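Local coordinates for protein cytochrome P450 (Novosphingobium aromaticivorans, PDB 3OFT) that binds a haem group as a member of the cytochrome P450 family, holding it within a mostly helical fold, at residues A[148-153]-A[187-192]; A[203-208]-A[229-234]. All coordinates share one frame; numbering follows the deposited sequence.

Contact 1: A[148-153]-A[187-192]; sequences IFLTLI and DDYLWP
Phe149 reaches across from helix 144-152 and meets the end of Leu190 on helix 179-199, its CZ lying 3.5 Å from Leu190 CD2. The next ring atom, Phe149 CE2, is 4.0 Å from the same methyl, so the methyl meets the CZ and CE2 end of the ring, coming to it obliquely. Phe149 extends this far because its CG is anti to the backbone N (chi1 176°), which carries the ring across the gap. That gap is wide: the axes of the two short helical segments approach to 13.3 Å, with their N-to-C directions 34° apart. The side chains of Phe149, Leu150, Tyr189 and Leu190 bridge it, and the two segments bury just 128 Å² between them.

Tyr189 is stretched in the same manner from the other helix. Its phenol end lies across Leu150 at about a right angle, with OH 3.6 Å from Leu150 CD1. Tyr189 CE1 and Phe149 CE2 are 4.4 Å apart, an oblique apolar approach of two rings. The hydroxyl itself is satisfied by a hydrogen bond to the carbonyl oxygen of Leu163 on helix 160-171, which gives the polar end of this buried ring a partner among largely apolar neighbours.

Phe149 and Leu190 both also touch Leu232 of helix 221-252, while Tyr189 packs edge-to-face with Phe193. All four side chains that touch are buried and meet through carbon or a methyl-to-hydroxyl approach, consistent with an interface held mainly by apolar packing, with its one polar end satisfied from a third helix.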
loop_
_atom_site.group_PDB
_atom_site.type_symbol
_atom_site.label_atom_id
_atom_site.label_comp_id
_atom_site.label_asym_id
_atom_site.label_seq_id
_atom_site.Cartn_x
_atom_site.Cartn_y
_atom_site.Cartn_z
ATOM N N ILE A 148 -4.616 -13.942 -3.434
ATOM C CA ILE A 148 -3.261 -14.194 -2.953
ATOM C C ILE A 148 -3.252 -14.441 -1.437
ATOM O O ILE A 148 -2.591 -15.363 -0.951
ATOM C CB ILE A 148 -2.300 -13.065 -3.389
ATOM C CG1 ILE A 148 -2.085 -13.117 -4.911
ATOM C CG2 ILE A 148 -1.016 -13.104 -2.596
ATOM C CD1 ILE A 148 -1.346 -11.913 -5.430
ATOM N N PHE A 149 -4.018 -13.650 -0.697
ATOM C CA PHE A 149 -4.048 -13.810 0.766
ATOM C C PHE A 149 -4.395 -15.232 1.152
ATOM O O PHE A 149 -3.770 -15.827 2.045
ATOM C CB PHE A 149 -5.121 -12.922 1.363
ATOM C CG PHE A 149 -5.279 -13.096 2.842
ATOM C CD1 PHE A 149 -4.342 -12.547 3.722
ATOM C CD2 PHE A 149 -6.337 -13.854 3.352
ATOM C CE1 PHE A 149 -4.506 -12.715 5.109
ATOM C CE2 PHE A 149 -6.504 -14.015 4.733
ATOM C CZ PHE A 149 -5.582 -13.434 5.605
ATOM N N LEU A 150 -5.440 -15.754 0.514
ATOM C CA LEU A 150 -5.913 -17.118 0.801
ATOM C C LEU A 150 -4.832 -18.164 0.514
ATOM O O LEU A 150 -4.716 -19.203 1.220
ATOM C CB LEU A 150 -7.141 -17.413 -0.068
ATOM C CG LEU A 150 -8.552 -17.144 0.459
ATOM C CD1 LEU A 150 -8.622 -16.523 1.841
ATOM C CD2 LEU A 150 -9.465 -16.479 -0.549
ATOM N N THR A 151 -4.047 -17.911 -0.537
ATOM C CA THR A 151 -2.838 -18.709 -0.815
ATOM C C THR A 151 -1.764 -18.569 0.261
ATOM O O THR A 151 -1.220 -19.595 0.721
ATOM C CB THR A 151 -2.274 -18.410 -2.237
ATOM O OG1 THR A 151 -3.322 -18.646 -3.181
ATOM C CG2 THR A 151 -1.114 -19.328 -2.590
ATOM N N LEU A 152 -1.477 -17.346 0.701
ATOM C CA LEU A 152 -0.442 -17.123 1.735
ATOM C C LEU A 152 -0.728 -17.855 3.060
ATOM O O LEU A 152 0.195 -18.363 3.693
ATOM C CB LEU A 152 -0.243 -15.638 2.078
ATOM C CG LEU A 152 0.079 -14.561 1.032
ATOM C CD1 LEU A 152 0.075 -13.121 1.627
ATOM C CD2 LEU A 152 1.362 -14.843 0.278
ATOM N N ILE A 153 -1.984 -17.906 3.472
ATOM C CA ILE A 153 -2.339 -18.625 4.701
ATOM C C ILE A 153 -2.703 -20.105 4.472
ATOM O O ILE A 153 -2.988 -20.850 5.424
ATOM C CB ILE A 153 -3.385 -17.869 5.524
ATOM C CG1 ILE A 153 -4.744 -17.806 4.822
ATOM C CG2 ILE A 153 -2.860 -16.474 5.837
ATOM C CD1 ILE A 153 -5.837 -17.551 5.807
ATOM N N ASP A 187 -11.910 -9.402 12.095
ATOM C CA ASP A 187 -11.588 -10.379 13.139
ATOM C C ASP A 187 -12.375 -11.670 12.967
ATOM O O ASP A 187 -11.814 -12.751 13.138
ATOM C CB ASP A 187 -11.863 -9.794 14.527
ATOM C CG ASP A 187 -10.782 -8.810 14.973
ATOM O OD1 ASP A 187 -10.917 -8.213 16.082
ATOM O OD2 ASP A 187 -9.797 -8.623 14.207
ATOM N N ASP A 188 -13.665 -11.553 12.684
ATOM C CA ASP A 188 -14.522 -12.738 12.566
ATOM C C ASP A 188 -14.146 -13.573 11.349
ATOM O O ASP A 188 -14.135 -14.779 11.423
ATOM C CB ASP A 188 -16.016 -12.393 12.548
ATOM C CG ASP A 188 -16.515 -11.917 13.925
ATOM O OD1 ASP A 188 -15.863 -12.287 14.935
ATOM O OD2 ASP A 188 -17.524 -11.180 13.985
ATOM N N TYR A 189 -13.840 -12.917 10.243
ATOM C CA TYR A 189 -13.291 -13.594 9.063
ATOM C C TYR A 189 -11.965 -14.336 9.309
ATOM O O TYR A 189 -11.771 -15.474 8.846
ATOM C CB TYR A 189 -13.037 -12.533 8.018
ATOM C CG TYR A 189 -12.544 -13.032 6.700
ATOM C CD1 TYR A 189 -11.269 -12.688 6.240
ATOM C CD2 TYR A 189 -13.355 -13.817 5.890
ATOM C CE1 TYR A 189 -10.827 -13.100 4.995
ATOM C CE2 TYR A 189 -12.917 -14.239 4.630
ATOM C CZ TYR A 189 -11.646 -13.869 4.195
ATOM O OH TYR A 189 -11.205 -14.274 2.964
ATOM N N LEU A 190 -11.050 -13.670 10.012
ATOM C CA LEU A 190 -9.730 -14.201 10.300
ATOM C C LEU A 190 -9.745 -15.247 11.414
ATOM O O LEU A 190 -8.884 -16.133 11.436
ATOM C CB LEU A 190 -8.756 -13.058 10.692
ATOM C CG LEU A 190 -8.440 -12.092 9.517
ATOM C CD1 LEU A 190 -7.621 -10.912 10.018
ATOM C CD2 LEU A 190 -7.734 -12.801 8.304
ATOM N N TRP A 191 -10.659 -15.106 12.374
ATOM C CA TRP A 191 -10.578 -15.985 13.548
ATOM C C TRP A 191 -10.479 -17.497 13.249
ATOM O O TRP A 191 -9.666 -18.184 13.858
ATOM C CB TRP A 191 -11.644 -15.699 14.641
ATOM C CG TRP A 191 -11.388 -16.657 15.804
ATOM C CD1 TRP A 191 -12.165 -17.735 16.179
ATOM C CD2 TRP A 191 -10.224 -16.693 16.639
ATOM N NE1 TRP A 191 -11.555 -18.410 17.218
ATOM C CE2 TRP A 191 -10.372 -17.784 17.520
ATOM C CE3 TRP A 191 -9.075 -15.887 16.744
ATOM C CZ2 TRP A 191 -9.425 -18.090 18.478
ATOM C CZ3 TRP A 191 -8.144 -16.184 17.695
ATOM C CH2 TRP A 191 -8.314 -17.289 18.554
ATOM N N PRO A 192 -11.293 -18.027 12.308
ATOM C CA PRO A 192 -11.139 -19.487 12.133
ATOM C C PRO A 192 -9.722 -19.903 11.689
ATOM O O PRO A 192 -9.217 -20.960 12.109
ATOM C CB PRO A 192 -12.195 -19.843 11.084
ATOM C CG PRO A 192 -13.199 -18.730 11.127
ATOM C CD PRO A 192 -12.439 -17.479 11.546
#

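Contact 2: A[203-208]-A[229-234]; sequences DDLFSR and RNLLFG. With HEM (protoporphyrin IX containing Fe), chain D.
The long helix 221-252, which passes over the haem of this P450 on the side of the iron-bound water, is met here by the first turn of the short helix 205-210. The contact centres on one methyl: Leu231 CD1 lies 3.8 Å from Phe206 CE1 and 4.1 Å from Phe206 CD1, approaching the ring obliquely as the two side chains run past each other in opposite directions. Leu205 CD2 adds a looser approach to Leu231 CD1 at 4.2 Å. The other branch of Leu231 turns to the cofactor, with CD2 4.1 Å from the haem vinyl atom CAC.

Asp204 caps the short helix, its OD1 accepting from Ser207 N at 3.1 Å; the N-H...O angle is 171°, but the donor stands 48° out of the carboxylate plane. On the long helix, Gly234 O accepts from the water at 2.6 Å, and that water is 2.4 Å from the haem iron. Thr238 also hydrogen-bonds to Gly234 O, giving this carbonyl a second partner.

Around the pair, Leu205 packs on Leu152 of helix 144-152 and Phe206 on Ile153 just beyond it, while Arg197 of helix 179-199 borders Asp204 and Ser207.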
loop_
_atom_site.group_PDB
_atom_site.type_symbol
_atom_site.label_atom_id
_atom_site.label_comp_id
_atom_site.label_asym_id
_atom_site.label_seq_id
_atom_site.Cartn_x
_atom_site.Cartn_y
_atom_site.Cartn_z
ATOM N N ASP A 203 2.919 -24.579 7.695
ATOM C CA ASP A 203 4.101 -23.867 7.222
ATOM C C ASP A 203 3.719 -22.592 6.443
ATOM O O ASP A 203 4.563 -21.990 5.765
ATOM C CB ASP A 203 4.879 -24.775 6.291
ATOM C CG ASP A 203 4.081 -25.129 5.079
ATOM O OD1 ASP A 203 2.839 -25.032 5.168
ATOM O OD2 ASP A 203 4.671 -25.481 4.039
ATOM N N ASP A 204 2.449 -22.218 6.514
ATOM C CA ASP A 204 1.950 -21.000 5.879
ATOM C C ASP A 204 2.370 -19.732 6.630
ATOM O O ASP A 204 2.944 -19.801 7.714
ATOM C CB ASP A 204 0.423 -21.053 5.842
ATOM C CG ASP A 204 -0.167 -21.041 7.236
ATOM O OD1 ASP A 204 -0.513 -19.940 7.735
ATOM O OD2 ASP A 204 -0.209 -22.111 7.875
ATOM N N LEU A 205 2.019 -18.566 6.062
ATOM C CA LEU A 205 2.383 -17.280 6.670
ATOM C C LEU A 205 1.945 -17.104 8.110
ATOM O O LEU A 205 2.767 -16.714 8.945
ATOM C CB LEU A 205 1.857 -16.105 5.842
ATOM C CG LEU A 205 2.179 -14.676 6.276
ATOM C CD1 LEU A 205 3.702 -14.448 6.481
ATOM C CD2 LEU A 205 1.559 -13.629 5.284
ATOM N N PHE A 206 0.667 -17.325 8.419
ATOM C CA PHE A 206 0.204 -17.087 9.793
ATOM C C PHE A 206 0.918 -18.034 10.754
ATOM O O PHE A 206 1.390 -17.616 11.818
ATOM C CB PHE A 206 -1.313 -17.269 9.934
ATOM C CG PHE A 206 -2.149 -16.064 9.516
ATOM C CD1 PHE A 206 -1.577 -14.920 8.956
ATOM C CD2 PHE A 206 -3.546 -16.101 9.703
ATOM C CE1 PHE A 206 -2.394 -13.805 8.570
ATOM C CE2 PHE A 206 -4.379 -15.010 9.304
ATOM C CZ PHE A 206 -3.809 -13.881 8.750
ATOM N N SER A 207 0.961 -19.318 10.403
ATOM C CA SER A 207 1.600 -20.341 11.255
ATOM C C SER A 207 3.022 -19.986 11.625
ATOM O O SER A 207 3.469 -20.184 12.772
ATOM C CB SER A 207 1.654 -21.694 10.538
ATOM O OG SER A 207 0.372 -22.247 10.357
ATOM N N ARG A 208 3.750 -19.496 10.644
ATOM C CA ARG A 208 5.137 -19.213 10.855
ATOM C C ARG A 208 5.398 -18.002 11.737
ATOM O O ARG A 208 6.364 -17.974 12.485
ATOM C CB ARG A 208 5.819 -19.096 9.518
ATOM C CG ARG A 208 6.277 -20.517 9.090
ATOM C CD ARG A 208 6.959 -20.506 7.766
ATOM N NE ARG A 208 6.167 -19.632 6.938
ATOM C CZ ARG A 208 6.539 -18.427 6.580
ATOM N NH1 ARG A 208 7.743 -17.976 6.925
ATOM N NH2 ARG A 208 5.688 -17.692 5.876
ATOM N N ARG A 229 -4.952 -8.924 11.531
ATOM C CA ARG A 229 -5.702 -7.809 10.929
ATOM C C ARG A 229 -4.780 -6.883 10.110
ATOM O O ARG A 229 -5.174 -6.416 9.010
ATOM C CB ARG A 229 -6.376 -6.990 12.074
ATOM C CG ARG A 229 -7.323 -5.859 11.770
ATOM C CD ARG A 229 -7.645 -5.097 13.111
ATOM N NE ARG A 229 -8.111 -6.055 14.088
ATOM C CZ ARG A 229 -7.979 -6.008 15.421
ATOM N NH1 ARG A 229 -7.383 -5.030 16.096
ATOM N NH2 ARG A 229 -8.474 -7.008 16.091
ATOM N N ASN A 230 -3.610 -6.544 10.672
ATOM C CA ASN A 230 -2.602 -5.790 9.918
ATOM C C ASN A 230 -2.106 -6.472 8.626
ATOM O O ASN A 230 -1.962 -5.798 7.597
ATOM C CB ASN A 230 -1.443 -5.411 10.825
ATOM C CG ASN A 230 -0.602 -4.255 10.302
ATOM O OD1 ASN A 230 -0.734 -3.766 9.167
ATOM N ND2 ASN A 230 0.290 -3.835 11.120
ATOM N N LEU A 231 -1.828 -7.770 8.683
ATOM C CA LEU A 231 -1.393 -8.512 7.492
ATOM C C LEU A 231 -2.464 -8.526 6.414
ATOM O O LEU A 231 -2.163 -8.279 5.225
ATOM C CB LEU A 231 -0.951 -9.924 7.849
ATOM C CG LEU A 231 0.394 -10.002 8.567
ATOM C CD1 LEU A 231 0.600 -11.495 8.778
ATOM C CD2 LEU A 231 1.551 -9.417 7.739
ATOM N N LEU A 232 -3.717 -8.723 6.820
ATOM C CA LEU A 232 -4.813 -8.729 5.864
ATOM C C LEU A 232 -4.964 -7.357 5.234
ATOM O O LEU A 232 -4.914 -7.237 4.005
ATOM C CB LEU A 232 -6.153 -9.078 6.537
ATOM C CG LEU A 232 -7.377 -9.107 5.613
ATOM C CD1 LEU A 232 -7.273 -10.227 4.558
ATOM C CD2 LEU A 232 -8.676 -9.263 6.397
ATOM N N PHE A 233 -5.180 -6.330 6.056
ATOM C CA PHE A 233 -5.422 -4.995 5.512
ATOM C C PHE A 233 -4.203 -4.405 4.802
ATOM O O PHE A 233 -4.365 -3.741 3.773
ATOM C CB PHE A 233 -5.955 -4.034 6.550
ATOM C CG PHE A 233 -7.429 -4.237 6.874
ATOM C CD1 PHE A 233 -8.416 -4.006 5.914
ATOM C CD2 PHE A 233 -7.818 -4.629 8.155
ATOM C CE1 PHE A 233 -9.778 -4.183 6.199
ATOM C CE2 PHE A 233 -9.198 -4.799 8.480
ATOM C CZ PHE A 233 -10.181 -4.581 7.500
ATOM N N GLY A 234 -3.002 -4.724 5.294
ATOM C CA GLY A 234 -1.768 -4.127 4.765
ATOM C C GLY A 234 -1.455 -4.546 3.325
ATOM O O GLY A 234 -0.789 -3.822 2.599
HETATM C CHA HEM D . 4.072 -1.043 6.224
HETATM C CHB HEM D . 3.320 0.221 1.583
HETATM C CHC HEM D . 2.279 -4.373 0.529
HETATM C CHD HEM D . 2.002 -5.375 5.222
HETATM C C1A HEM D . 4.022 -0.336 5.036
HETATM C C2A HEM D . 4.419 1.044 4.889
HETATM C C3A HEM D . 4.228 1.418 3.629
HETATM C C4A HEM D . 3.653 0.277 2.914
HETATM C CMA HEM D . 4.494 2.844 3.084
HETATM C CAA HEM D . 5.028 1.935 6.010
HETATM C CBA HEM D . 3.887 2.483 6.836
HETATM C CGA HEM D . 4.364 3.461 7.901
HETATM O O1A HEM D . 3.512 3.884 8.743
HETATM O O2A HEM D . 5.570 3.857 7.964
HETATM C C1B HEM D . 2.981 -0.919 0.866
HETATM C C2B HEM D . 2.797 -1.000 -0.560
HETATM C C3B HEM D . 2.511 -2.289 -0.833
HETATM C C4B HEM D . 2.511 -3.029 0.414
HETATM C CMB HEM D . 2.928 0.197 -1.519
HETATM C CAB HEM D . 2.182 -3.001 -2.148
HETATM C CBB HEM D . 2.080 -2.363 -3.329
HETATM C C1C HEM D . 2.103 -5.097 1.672
HETATM C C2C HEM D . 1.824 -6.523 1.775
HETATM C C3C HEM D . 1.718 -6.775 3.110
HETATM C C4C HEM D . 2.024 -5.571 3.847
HETATM C CMC HEM D . 1.636 -7.489 0.562
HETATM C CAC HEM D . 1.461 -8.100 3.868
HETATM C CBC HEM D . 0.719 -9.081 3.366
HETATM C C1D HEM D . 2.553 -4.342 5.908
HETATM C C2D HEM D . 2.708 -4.318 7.356
HETATM C C3D HEM D . 3.389 -2.993 7.647
HETATM C C4D HEM D . 3.547 -2.315 6.391
HETATM C CMD HEM D . 2.320 -5.446 8.377
HETATM C CAD HEM D . 3.787 -2.513 9.072
HETATM C CBD HEM D . 5.306 -2.730 9.181
HETATM C CGD HEM D . 5.725 -2.082 10.505
HETATM O O1D HEM D . 4.984 -1.266 11.090
HETATM O O2D HEM D . 6.840 -2.326 10.978
HETATM N NA HEM D . 3.574 -0.788 3.794
HETATM N NB HEM D . 2.844 -2.184 1.399
HETATM N NC HEM D . 2.263 -4.571 2.944
HETATM N ND HEM D . 3.032 -3.147 5.384
HETATM FE FE HEM D . 3.000 -2.694 3.372
HETATM O O HOH W 1 0.719 -2.077 3.735
#

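Both contacts are buried, on the same side of the chain's centre, and their centres lie about 8 Å apart. Contact 1 joins helices 144-152 and 179-199; contact 2 joins helices 205-210 and 221-252, with the second helix of contact 1 directly preceding the first of contact 2 in the chain. Polar links tie them: a salt bridge of 2.7 Å between Asp187 OD1 and Arg229 NH2, and a probable hydrogen bond of 3.0 Å from Leu205 N to Leu152 O. Each interface is apolar across its segments, yet contact 2 borders the haem directly, whereas in contact 1 the nearest atoms of the Phe149 side chain and the haem are about 6 Å apart.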